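Local coordinates for protein inorganic pyrophosphatase (Shewanella sp. AS-11, PDB 6LL7) that probably hydrolyses inorganic diphosphate to two phosphates, using manganese ions held in a metal site within its N-terminal DHH domain, at residues I11-S16 / I71-E76; V179-F184 / E219-A224; C142-D147 / R162-L167. All blocks are in the same frame, centred on the assembly; numbering follows the deposited sequence.

Contact 1: I11-S16 / I71-E76; sequences IPDSDS and IVDHSE. With MN (manganese (II) ion), chain E; MN (manganese (II) ion), chain F.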
ATOM      1  N   ILE A  11       4.527   4.391  -6.268  1.00 31.05           N
ATOM      2  CA  ILE A  11       3.109   3.975  -6.434  1.00 30.46           C
ATOM      3  C   ILE A  11       2.419   4.143  -5.081  1.00 29.14           C
ATOM      4  O   ILE A  11       1.958   3.193  -4.468  1.00 29.04           O
ATOM      5  CB  ILE A  11       3.027   2.571  -7.065  1.00 31.07           C
ATOM      6  CG1 ILE A  11       3.861   2.542  -8.359  1.00 32.00           C
ATOM      7  CG2 ILE A  11       1.577   2.165  -7.305  1.00 31.02           C
ATOM      8  CD1 ILE A  11       3.669   1.344  -9.253  1.00 32.43           C
ATOM      9  N   PRO A  12       2.368   5.381  -4.554  1.00 27.92           N
ATOM     10  CA  PRO A  12       1.835   5.618  -3.212  1.00 28.24           C
ATOM     11  C   PRO A  12       0.426   5.070  -2.967  1.00 27.91           C
ATOM     12  O   PRO A  12      -0.442   5.264  -3.778  1.00 30.34           O
ATOM     13  CB  PRO A  12       1.823   7.160  -3.110  1.00 27.90           C
ATOM     14  CG  PRO A  12       1.961   7.661  -4.521  1.00 28.05           C
ATOM     15  CD  PRO A  12       2.804   6.616  -5.218  1.00 27.88           C
ATOM     16  N   ASP A  13       0.204   4.429  -1.832  1.00 27.61           N
ATOM     17  CA  ASP A  13      -1.148   4.005  -1.361  1.00 27.35           C
ATOM     18  C   ASP A  13      -1.623   5.015  -0.323  1.00 26.90           C
ATOM     19  O   ASP A  13      -0.876   5.968  -0.076  1.00 26.29           O
ATOM     20  CB  ASP A  13      -1.116   2.585  -0.795  1.00 27.68           C
ATOM     21  CG  ASP A  13      -0.042   2.371   0.254  1.00 27.88           C
ATOM     22  OD1 ASP A  13       0.621   3.359   0.637  1.00 26.75           O
ATOM     23  OD2 ASP A  13       0.142   1.217   0.643  1.00 30.39           O
ATOM     24  N   SER A  14      -2.798   4.815   0.284  1.00 27.34           N
ATOM     25  CA  SER A  14      -3.328   5.743   1.315  1.00 27.70           C
ATOM     26  C   SER A  14      -2.352   5.890   2.490  1.00 27.88           C
ATOM     27  O   SER A  14      -2.126   7.064   2.920  1.00 29.01           O
ATOM     28  CB  SER A  14      -4.695   5.342   1.766  1.00 28.60           C
ATOM     29  OG  SER A  14      -5.642   5.607   0.739  1.00 29.46           O
ATOM     30  N   ASP A  15      -1.747   4.784   2.952  1.00 27.17           N
ATOM     31  CA  ASP A  15      -0.804   4.772   4.097  1.00 26.98           C
ATOM     32  C   ASP A  15       0.353   5.731   3.816  1.00 27.07           C
ATOM     33  O   ASP A  15       0.643   6.561   4.708  1.00 26.51           O
ATOM     34  CB  ASP A  15      -0.276   3.366   4.403  1.00 27.80           C
ATOM     35  CG  ASP A  15       0.425   3.226   5.751  1.00 27.53           C
ATOM     36  OD1 ASP A  15       0.218   4.121   6.592  1.00 27.93           O
ATOM     37  OD2 ASP A  15       1.127   2.200   5.960  1.00 26.57           O
ATOM     38  N   SER A  16       1.016   5.593   2.656  1.00 26.35           N
ATOM     39  CA  SER A  16       2.174   6.434   2.246  1.00 25.62           C
ATOM     40  C   SER A  16       1.778   7.917   2.180  1.00 26.09           C
ATOM     41  O   SER A  16       2.615   8.748   2.584  1.00 28.08           O
ATOM     42  CB  SER A  16       2.764   6.002   0.928  1.00 25.67           C
ATOM     43  OG  SER A  16       3.176   4.628   0.947  1.00 25.32           O
ATOM     44  N   ILE A  71      11.391   8.533   5.674  1.00 29.69           N
ATOM     45  CA  ILE A  71      10.753   7.446   4.877  1.00 30.03           C
ATOM     46  C   ILE A  71       9.506   6.928   5.609  1.00 29.96           C
ATOM     47  O   ILE A  71       9.596   6.691   6.813  1.00 29.69           O
ATOM     48  CB  ILE A  71      11.756   6.315   4.631  1.00 30.31           C
ATOM     49  CG1 ILE A  71      12.990   6.790   3.850  1.00 30.66           C
ATOM     50  CG2 ILE A  71      11.067   5.142   3.943  1.00 30.29           C
ATOM     51  CD1 ILE A  71      12.822   6.793   2.354  1.00 31.31           C
ATOM     52  N   VAL A  72       8.403   6.715   4.888  1.00 30.17           N
ATOM     53  CA  VAL A  72       7.145   6.107   5.421  1.00 29.86           C
ATOM     54  C   VAL A  72       6.825   4.799   4.675  1.00 29.79           C
ATOM     55  O   VAL A  72       6.903   4.800   3.426  1.00 30.47           O
ATOM     56  CB  VAL A  72       5.979   7.094   5.300  1.00 29.72           C
ATOM     57  CG1 VAL A  72       4.680   6.485   5.803  1.00 29.77           C
ATOM     58  CG2 VAL A  72       6.277   8.403   6.001  1.00 30.00           C
ATOM     59  N   ASP A  73       6.507   3.729   5.421  1.00 28.72           N
ATOM     60  CA  ASP A  73       5.737   2.546   4.930  1.00 28.60           C
ATOM     61  C   ASP A  73       6.605   1.667   4.026  1.00 27.79           C
ATOM     62  O   ASP A  73       6.049   0.948   3.176  1.00 27.82           O
ATOM     63  CB  ASP A  73       4.496   2.998   4.139  1.00 29.23           C
ATOM     64  CG  ASP A  73       3.423   1.953   3.909  1.00 29.18           C
ATOM     65  OD1 ASP A  73       3.349   0.993   4.698  1.00 28.63           O
ATOM     66  OD2 ASP A  73       2.653   2.132   2.934  1.00 30.62           O
ATOM     67  N   HIS A  74       7.912   1.744   4.163  1.00 27.27           N
ATOM     68  CA  HIS A  74       8.872   0.743   3.615  1.00 27.58           C
ATOM     69  C   HIS A  74      10.244   0.943   4.281  1.00 26.77           C
ATOM     70  O   HIS A  74      10.410   1.937   4.994  1.00 25.83           O
ATOM     71  CB  HIS A  74       8.961   0.867   2.089  1.00 27.29           C
ATOM     72  CG  HIS A  74       9.606   2.135   1.637  1.00 27.50           C
ATOM     73  ND1 HIS A  74      10.956   2.195   1.335  1.00 28.38           N
ATOM     74  CD2 HIS A  74       9.100   3.367   1.396  1.00 27.44           C
ATOM     75  CE1 HIS A  74      11.252   3.415   0.956  1.00 27.92           C
ATOM     76  NE2 HIS A  74      10.137   4.151   0.974  1.00 27.80           N
ATOM     77  N   SER A  75      11.179   0.029   4.042  1.00 26.32           N
ATOM     78  CA  SER A  75      12.613   0.216   4.359  1.00 27.28           C
ATOM     79  C   SER A  75      13.454  -0.409   3.242  1.00 28.62           C
ATOM     80  O   SER A  75      14.495  -1.007   3.558  1.00 27.68           O
ATOM     81  CB  SER A  75      12.957  -0.329   5.733  1.00 26.62           C
ATOM     82  OG  SER A  75      12.639  -1.713   5.862  1.00 26.12           O
ATOM     83  N   GLU A  76      13.000  -0.249   1.993  1.00 30.38           N
ATOM     84  CA  GLU A  76      13.605  -0.859   0.775  1.00 32.94           C
ATOM     85  C   GLU A  76      14.215   0.231  -0.120  1.00 32.95           C
ATOM     86  O   GLU A  76      13.597   1.311  -0.263  1.00 31.48           O
ATOM     87  CB  GLU A  76      12.564  -1.620  -0.051  1.00 34.91           C
ATOM     88  CG  GLU A  76      11.771  -2.657   0.726  1.00 36.35           C
ATOM     89  CD  GLU A  76      12.583  -3.863   1.171  1.00 38.36           C
ATOM     90  OE1 GLU A  76      13.558  -4.245   0.451  1.00 39.10           O
ATOM     91  OE2 GLU A  76      12.243  -4.427   2.244  1.00 40.38           O
TER
HETATM   92 MN    MN E 401       1.956   0.759   1.384  1.00 31.70          MN
HETATM   93 MN    MN F 402       1.381   0.237   5.058  1.00 27.30          MN
HETATM   94  O   HOH W   1       3.091  -0.469   2.231  1.00 21.42           O
HETATM   95  O   HOH W   2       1.084  -1.382   3.269  1.00 24.18           O
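D15 and D73 meet through their carboxylates, OD2 of D15 lying 2.8 Å from OD1 of D73 because both oxygens bind the same manganese ion. D73 is the shared ligand of the pair: its OD1 holds the chain F manganese at 2.1 Å, while its OD2 reaches the chain E manganese at 2.2 Å. The latter ion is also gripped by OD2 of D13, whose side chain points against that of D73 with the two carboxylates nearly coplanar. D15 is turned more steeply, its carboxylate plane 63° from that of D73.

The protein side of the cluster is tight. D13 caps helix 14-29, its OD1 accepting from S16 N and S16 OG on opposite faces of the carboxylate plane, two grips that fix the rotation of the group and leave OD2 for metal. With chi1 of 52°, CG of D13 sits between its own backbone N and carbonyl carbon, which brings OD1 within reach of S16 N. S16 OG also lies 3.2 Å from D73 OD2. N118 holds OD1 of D15, and V72 CG1 packs at 4.2 Å from D15 O. The other side carries water: water 1 lies 1.9 Å from the chain E manganese and water 2 lies 2.4 Å from the chain F ion.

H9 adds to the chain E site, H95 and D147 to the chain F site. The crowded carboxylates are probably held together largely by the cations they share.

Contact 2: V179-F184 / E219-A224; sequences VGMDMF and EVIDLA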
ATOM      1  N   VAL A 179     -17.325   4.627   6.882  1.00 43.57           N
ATOM      2  CA  VAL A 179     -16.311   5.448   6.150  1.00 41.97           C
ATOM      3  C   VAL A 179     -15.367   4.482   5.423  1.00 41.55           C
ATOM      4  O   VAL A 179     -14.926   4.815   4.295  1.00 39.55           O
ATOM      5  CB  VAL A 179     -15.562   6.421   7.080  1.00 40.70           C
ATOM      6  CG1 VAL A 179     -14.446   7.140   6.345  1.00 40.02           C
ATOM      7  CG2 VAL A 179     -16.513   7.439   7.687  1.00 40.96           C
ATOM      8  N   GLY A 180     -15.104   3.324   6.047  1.00 41.44           N
ATOM      9  CA  GLY A 180     -14.314   2.221   5.468  1.00 42.81           C
ATOM     10  C   GLY A 180     -14.955   1.661   4.217  1.00 44.21           C
ATOM     11  O   GLY A 180     -14.251   1.518   3.193  1.00 44.61           O
ATOM     12  N   MET A 181     -16.248   1.354   4.297  1.00 46.28           N
ATOM     13  CA  MET A 181     -17.033   0.804   3.165  1.00 48.95           C
ATOM     14  C   MET A 181     -17.118   1.878   2.071  1.00 47.68           C
ATOM     15  O   MET A 181     -16.963   1.515   0.888  1.00 47.99           O
ATOM     16  CB  MET A 181     -18.434   0.367   3.613  1.00 51.77           C
ATOM     17  CG  MET A 181     -19.034  -0.776   2.793  1.00 53.66           C
ATOM     18  SD  MET A 181     -18.121  -2.330   2.911  1.00 56.52           S
ATOM     19  CE  MET A 181     -17.830  -2.464   4.672  1.00 56.75           C
ATOM     20  N   ASP A 182     -17.293   3.147   2.449  1.00 46.08           N
ATOM     21  CA  ASP A 182     -17.293   4.295   1.491  1.00 45.30           C
ATOM     22  C   ASP A 182     -15.993   4.289   0.659  1.00 44.31           C
ATOM     23  O   ASP A 182     -16.088   4.509  -0.579  1.00 44.65           O
ATOM     24  CB  ASP A 182     -17.504   5.634   2.203  1.00 44.10           C
ATOM     25  CG  ASP A 182     -18.949   5.918   2.572  1.00 44.72           C
ATOM     26  OD1 ASP A 182     -19.845   5.313   1.972  1.00 44.14           O
ATOM     27  OD2 ASP A 182     -19.161   6.759   3.462  1.00 47.38           O
ATOM     28  N   MET A 183     -14.841   4.020   1.291  1.00 41.19           N
ATOM     29  CA  MET A 183     -13.512   3.951   0.629  1.00 40.40           C
ATOM     30  C   MET A 183     -13.486   2.811  -0.398  1.00 38.98           C
ATOM     31  O   MET A 183     -13.056   3.049  -1.540  1.00 38.30           O
ATOM     32  CB  MET A 183     -12.402   3.715   1.657  1.00 41.01           C
ATOM     33  CG  MET A 183     -12.196   4.886   2.594  1.00 42.09           C
ATOM     34  SD  MET A 183     -10.810   4.604   3.730  1.00 43.27           S
ATOM     35  CE  MET A 183     -11.625   3.974   5.191  1.00 45.40           C
ATOM     36  N   PHE A 184     -13.930   1.618  -0.007  1.00 37.89           N
ATOM     37  CA  PHE A 184     -13.881   0.387  -0.843  1.00 38.01           C
ATOM     38  C   PHE A 184     -14.962   0.468  -1.938  1.00 38.71           C
ATOM     39  O   PHE A 184     -14.723  -0.051  -3.042  1.00 39.13           O
ATOM     40  CB  PHE A 184     -13.920  -0.867   0.038  1.00 37.11           C
ATOM     41  CG  PHE A 184     -12.603  -1.142   0.723  1.00 36.47           C
ATOM     42  CD1 PHE A 184     -11.587  -1.801   0.056  1.00 36.03           C
ATOM     43  CD2 PHE A 184     -12.362  -0.705   2.019  1.00 35.93           C
ATOM     44  CE1 PHE A 184     -10.370  -2.033   0.668  1.00 35.72           C
ATOM     45  CE2 PHE A 184     -11.150  -0.954   2.641  1.00 35.21           C
ATOM     46  CZ  PHE A 184     -10.152  -1.600   1.957  1.00 35.39           C
ATOM     47  N   GLU A 219      -8.783  -4.126  -4.820  1.00 41.44           N
ATOM     48  CA  GLU A 219      -9.671  -4.539  -3.702  1.00 41.76           C
ATOM     49  C   GLU A 219     -11.035  -3.878  -3.917  1.00 41.45           C
ATOM     50  O   GLU A 219     -11.086  -2.661  -3.965  1.00 42.29           O
ATOM     51  CB  GLU A 219      -9.004  -4.178  -2.365  1.00 42.27           C
ATOM     52  CG  GLU A 219      -7.705  -4.921  -2.118  1.00 41.96           C
ATOM     53  CD  GLU A 219      -6.873  -4.441  -0.940  1.00 42.84           C
ATOM     54  OE1 GLU A 219      -7.036  -3.273  -0.548  1.00 44.57           O
ATOM     55  OE2 GLU A 219      -6.024  -5.233  -0.432  1.00 42.34           O
ATOM     56  N   VAL A 220     -12.097  -4.659  -4.090  1.00 42.32           N
ATOM     57  CA  VAL A 220     -13.457  -4.139  -4.416  1.00 43.21           C
ATOM     58  C   VAL A 220     -14.464  -4.820  -3.494  1.00 44.17           C
ATOM     59  O   VAL A 220     -14.096  -5.824  -2.854  1.00 44.70           O
ATOM     60  CB  VAL A 220     -13.801  -4.370  -5.897  1.00 43.91           C
ATOM     61  CG1 VAL A 220     -12.809  -3.686  -6.816  1.00 42.89           C
ATOM     62  CG2 VAL A 220     -13.888  -5.853  -6.226  1.00 44.79           C
ATOM     63  N   ILE A 221     -15.673  -4.273  -3.428  1.00 45.13           N
ATOM     64  CA  ILE A 221     -16.789  -4.795  -2.590  1.00 47.26           C
ATOM     65  C   ILE A 221     -17.437  -5.984  -3.308  1.00 49.22           C
ATOM     66  O   ILE A 221     -17.923  -6.901  -2.617  1.00 50.07           O
ATOM     67  CB  ILE A 221     -17.790  -3.668  -2.272  1.00 48.54           C
ATOM     68  CG1 ILE A 221     -17.143  -2.625  -1.356  1.00 47.86           C
ATOM     69  CG2 ILE A 221     -19.087  -4.226  -1.693  1.00 50.50           C
ATOM     70  CD1 ILE A 221     -18.118  -1.749  -0.603  1.00 49.57           C
ATOM     71  N   ASP A 222     -17.433  -5.998  -4.640  1.00 50.01           N
ATOM     72  CA  ASP A 222     -18.071  -7.093  -5.415  1.00 51.85           C
ATOM     73  C   ASP A 222     -17.224  -7.395  -6.648  1.00 51.96           C
ATOM     74  O   ASP A 222     -16.982  -6.473  -7.458  1.00 52.29           O
ATOM     75  CB  ASP A 222     -19.522  -6.752  -5.762  1.00 53.44           C
ATOM     76  CG  ASP A 222     -20.262  -7.841  -6.522  1.00 55.45           C
ATOM     77  OD1 ASP A 222     -19.697  -8.929  -6.722  1.00 55.51           O
ATOM     78  OD2 ASP A 222     -21.412  -7.591  -6.911  1.00 57.75           O
ATOM     79  N   LEU A 223     -16.819  -8.659  -6.774  1.00 52.55           N
ATOM     80  CA  LEU A 223     -15.946  -9.195  -7.851  1.00 52.23           C
ATOM     81  C   LEU A 223     -16.643  -9.089  -9.229  1.00 53.46           C
ATOM     82  O   LEU A 223     -15.930  -9.041 -10.243  1.00 52.22           O
ATOM     83  CB  LEU A 223     -15.630 -10.632  -7.434  1.00 52.62           C
ATOM     84  CG  LEU A 223     -14.907 -11.508  -8.444  1.00 52.85           C
ATOM     85  CD1 LEU A 223     -13.576 -10.904  -8.820  1.00 50.91           C
ATOM     86  CD2 LEU A 223     -14.726 -12.903  -7.862  1.00 54.15           C
ATOM     87  N   ALA A 224     -17.975  -9.001  -9.260  1.00 55.01           N
ATOM     88  CA  ALA A 224     -18.817  -8.895 -10.485  1.00 58.55           C
ATOM     89  C   ALA A 224     -18.523  -7.621 -11.297  1.00 58.44           C
ATOM     90  O   ALA A 224     -18.859  -7.611 -12.500  1.00 60.33           O
ATOM     91  CB  ALA A 224     -20.285  -8.943 -10.112  1.00 60.27           C
TER
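The F184 ring meets E219 at its edge, and segment 219-224 lays nothing over either face. CB of E219 lies in the ring plane, 4.0 Å from F184 CE1, and E219 OE1 approaches the same carbon at 3.8 Å, near that plane. The two side chains run side by side in the same direction, with ring and carboxylate planes 42° apart. Beyond the two segments, I150 and I256 also touch the phenylalanine, while OE1 of E219 has a long, weak ion pair with K187.

I221 packs on the helix, its CG1 3.9 Å from CB of F184 and also against that residue's backbone carbonyl. Its extended chain (chi2 -160°) carries CD1 on to M181, which it crosses at a slant. CG of M181 is anti to its backbone N (chi1 -151°), and the turn at chi2 brings SD round, so that CG and SD each stand 3.6 Å from I221 CD1. With an alanine here, the bend of M181 and the backbone end of F184 would probably lose their shared apolar neighbour and a gap would open beside the helix. S188 draws the backbones together, its OG bonding to both F184 O and I221 N.

After I221 the chain turns away: D222 OD1 accepts from A224 N in an Asx turn that leads into a 3-10 segment. Helix 176-188 is thus packed on the end of strand 211-220, where that strand leaves the mixed sheet of the DHHA2 domain, an arrangement belonging to the two-domain architecture of family II (DHH) pyrophosphatases.

Contact 3: C142-D147 / R162-L167; sequences CAILSD and RCVEAL. With MN (manganese (II) ion), chain F.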
ATOM      1  N   CYS A 142      -8.447   6.355   8.160  1.00 31.64           N
ATOM      2  CA  CYS A 142      -8.778   5.814   6.810  1.00 32.02           C
ATOM      3  C   CYS A 142      -7.605   5.009   6.248  1.00 30.94           C
ATOM      4  O   CYS A 142      -7.853   3.975   5.577  1.00 30.48           O
ATOM      5  CB  CYS A 142      -9.110   6.938   5.829  1.00 32.65           C
ATOM      6  SG  CYS A 142     -10.714   7.709   6.124  1.00 33.79           S
ATOM      7  N   ALA A 143      -6.381   5.493   6.464  1.00 30.00           N
ATOM      8  CA  ALA A 143      -5.136   4.782   6.093  1.00 30.54           C
ATOM      9  C   ALA A 143      -5.124   3.405   6.756  1.00 30.99           C
ATOM     10  O   ALA A 143      -4.752   2.424   6.065  1.00 31.71           O
ATOM     11  CB  ALA A 143      -3.916   5.566   6.484  1.00 29.88           C
ATOM     12  N   ILE A 144      -5.526   3.315   8.029  1.00 30.89           N
ATOM     13  CA  ILE A 144      -5.478   2.010   8.760  1.00 30.80           C
ATOM     14  C   ILE A 144      -6.588   1.092   8.221  1.00 30.28           C
ATOM     15  O   ILE A 144      -6.310  -0.127   8.053  1.00 30.45           O
ATOM     16  CB  ILE A 144      -5.533   2.190  10.289  1.00 30.05           C
ATOM     17  CG1 ILE A 144      -4.450   3.156  10.780  1.00 29.12           C
ATOM     18  CG2 ILE A 144      -5.435   0.832  10.973  1.00 30.05           C
ATOM     19  CD1 ILE A 144      -4.837   3.899  12.038  1.00 28.93           C
ATOM     20  N   LEU A 145      -7.780   1.640   7.950  1.00 29.93           N
ATOM     21  CA  LEU A 145      -8.929   0.880   7.367  1.00 29.87           C
ATOM     22  C   LEU A 145      -8.556   0.427   5.944  1.00 29.98           C
ATOM     23  O   LEU A 145      -8.950  -0.656   5.522  1.00 29.80           O
ATOM     24  CB  LEU A 145     -10.183   1.747   7.377  1.00 29.60           C
ATOM     25  CG  LEU A 145     -10.733   2.126   8.758  1.00 29.54           C
ATOM     26  CD1 LEU A 145     -11.900   3.087   8.614  1.00 29.83           C
ATOM     27  CD2 LEU A 145     -11.184   0.920   9.548  1.00 29.81           C
ATOM     28  N   SER A 146      -7.775   1.229   5.233  1.00 30.70           N
ATOM     29  CA  SER A 146      -7.266   0.909   3.877  1.00 31.14           C
ATOM     30  C   SER A 146      -6.317  -0.286   3.958  1.00 30.39           C
ATOM     31  O   SER A 146      -6.591  -1.270   3.292  1.00 29.76           O
ATOM     32  CB  SER A 146      -6.620   2.112   3.252  1.00 31.76           C
ATOM     33  OG  SER A 146      -6.029   1.749   2.018  1.00 32.84           O
ATOM     34  N   ASP A 147      -5.294  -0.199   4.814  1.00 30.62           N
ATOM     35  CA  ASP A 147      -4.200  -1.192   4.994  1.00 30.89           C
ATOM     36  C   ASP A 147      -4.746  -2.505   5.562  1.00 30.37           C
ATOM     37  O   ASP A 147      -4.317  -3.570   5.068  1.00 30.93           O
ATOM     38  CB  ASP A 147      -3.094  -0.653   5.925  1.00 32.41           C
ATOM     39  CG  ASP A 147      -1.791  -0.271   5.233  1.00 32.30           C
ATOM     40  OD1 ASP A 147      -1.680  -0.608   4.046  1.00 34.01           O
ATOM     41  OD2 ASP A 147      -0.882   0.333   5.900  1.00 31.39           O
ATOM     42  N   ARG A 162      -7.496  -0.817  18.162  1.00 34.31           N
ATOM     43  CA  ARG A 162      -7.556   0.143  19.304  1.00 36.99           C
ATOM     44  C   ARG A 162      -7.265   1.562  18.795  1.00 35.48           C
ATOM     45  O   ARG A 162      -7.980   2.512  19.180  1.00 34.02           O
ATOM     46  CB  ARG A 162      -6.558  -0.249  20.404  1.00 40.92           C
ATOM     47  CG  ARG A 162      -6.888  -1.535  21.161  1.00 45.95           C
ATOM     48  CD  ARG A 162      -5.940  -1.755  22.340  1.00 50.83           C
ATOM     49  NE  ARG A 162      -4.606  -1.190  22.057  1.00 56.01           N
ATOM     50  CZ  ARG A 162      -3.431  -1.842  22.018  1.00 57.35           C
ATOM     51  NH1 ARG A 162      -3.342  -3.133  22.302  1.00 58.77           N
ATOM     52  NH2 ARG A 162      -2.328  -1.174  21.714  1.00 57.25           N
ATOM     53  N   CYS A 163      -6.269   1.691  17.914  1.00 34.30           N
ATOM     54  CA  CYS A 163      -5.859   2.994  17.343  1.00 34.26           C
ATOM     55  C   CYS A 163      -6.982   3.585  16.460  1.00 33.50           C
ATOM     56  O   CYS A 163      -7.276   4.769  16.630  1.00 32.73           O
ATOM     57  CB  CYS A 163      -4.540   2.851  16.597  1.00 34.89           C
ATOM     58  SG  CYS A 163      -4.009   4.423  15.886  1.00 37.03           S
ATOM     59  N   VAL A 164      -7.601   2.817  15.561  1.00 33.23           N
ATOM     60  CA  VAL A 164      -8.786   3.301  14.784  1.00 34.14           C
ATOM     61  C   VAL A 164      -9.865   3.759  15.769  1.00 34.45           C
ATOM     62  O   VAL A 164     -10.401   4.862  15.568  1.00 34.13           O
ATOM     63  CB  VAL A 164      -9.358   2.249  13.809  1.00 34.10           C
ATOM     64  CG1 VAL A 164     -10.754   2.618  13.333  1.00 34.07           C
ATOM     65  CG2 VAL A 164      -8.441   2.038  12.610  1.00 33.99           C
ATOM     66  N   GLU A 165     -10.200   2.946  16.774  1.00 35.62           N
ATOM     67  CA  GLU A 165     -11.279   3.312  17.732  1.00 37.47           C
ATOM     68  C   GLU A 165     -10.912   4.674  18.343  1.00 36.88           C
ATOM     69  O   GLU A 165     -11.779   5.552  18.348  1.00 35.63           O
ATOM     70  CB  GLU A 165     -11.524   2.196  18.757  1.00 39.17           C
ATOM     71  CG  GLU A 165     -12.323   1.022  18.211  1.00 41.56           C
ATOM     72  CD  GLU A 165     -12.343  -0.244  19.067  1.00 44.34           C
ATOM     73  OE1 GLU A 165     -11.557  -0.332  20.056  1.00 47.13           O
ATOM     74  OE2 GLU A 165     -13.155  -1.164  18.753  1.00 46.09           O
ATOM     75  N   ALA A 166      -9.645   4.870  18.744  1.00 37.57           N
ATOM     76  CA  ALA A 166      -9.133   6.120  19.364  1.00 38.31           C
ATOM     77  C   ALA A 166      -9.277   7.307  18.404  1.00 38.32           C
ATOM     78  O   ALA A 166      -9.730   8.380  18.869  1.00 38.17           O
ATOM     79  CB  ALA A 166      -7.695   5.946  19.780  1.00 38.14           C
ATOM     80  N   LEU A 167      -8.889   7.124  17.134  1.00 38.15           N
ATOM     81  CA  LEU A 167      -8.853   8.186  16.094  1.00 38.45           C
ATOM     82  C   LEU A 167     -10.282   8.582  15.702  1.00 38.48           C
ATOM     83  O   LEU A 167     -10.532   9.781  15.556  1.00 38.27           O
ATOM     84  CB  LEU A 167      -8.062   7.691  14.875  1.00 38.00           C
ATOM     85  CG  LEU A 167      -6.569   7.467  15.080  1.00 38.06           C
ATOM     86  CD1 LEU A 167      -5.994   6.601  13.964  1.00 38.54           C
ATOM     87  CD2 LEU A 167      -5.812   8.781  15.160  1.00 37.82           C
TER
HETATM   88 MN    MN F 402       1.381   0.237   5.058  1.00 27.30          MN
HETATM   89  O   HOH W   2       1.084  -1.382   3.269  1.00 24.18           O
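I144 carries most of the apolar contact, reaching three side chains of helix 158-171 with both branches. CG2 lies 3.6 Å from CG2 of V164, the two side chains passing alongside, pointed contrary ways. The longer branch ends in CD1, 3.5 Å from CD1 of L167, whose side chain runs roughly perpendicular to that of I144, and 4.0 Å from SG of C163. C163 turns its sulfur anti to the backbone N (chi1 180°), toward this methyl. L145 adds a looser touch, CD2 against CG1 of V164 at 4.2 Å, so that V164 sits with one methyl on each of two neighbouring residues.

These are consecutive helices, 134-148 and 158-171, joined by a short connection into an antiparallel hairpin; the axes of the two short segments approach to 10.0 Å, with 147° between their directions. T119 and K122 of helix 117-128 add to this packing, against I144 and against C163 and L167 respectively.

Polar contacts belong to the far end of segment 142-147, where D147 turns to the metal site. Its OD2 binds the chain F manganese at 2.4 Å, and its OD1 accepts a hydrogen bond of 3.0 Å from water 2.

How the contacts relate
Along the chain contact 1 closes first, within the parallel-sheet DHH domain; contact 3 follows, and contact 2 comes last, in the DHHA2 range. The centres of contacts 1 and 2 lie about 21 Å apart without touching, and the centre of contact 3 stands about 16 Å from that of each, bridging them. Helix 134-148 makes the bridge: D147 shares the chain F manganese and water 2 with contact 1, and A143 packs on D15, while C142 and L145 meet V179, M183 and F184 of helix 176-188. A chain of helix contacts therefore runs from the metal cluster to the end of strand 211-220 in the mixed sheet, consistent with the two domains lying around one metal site.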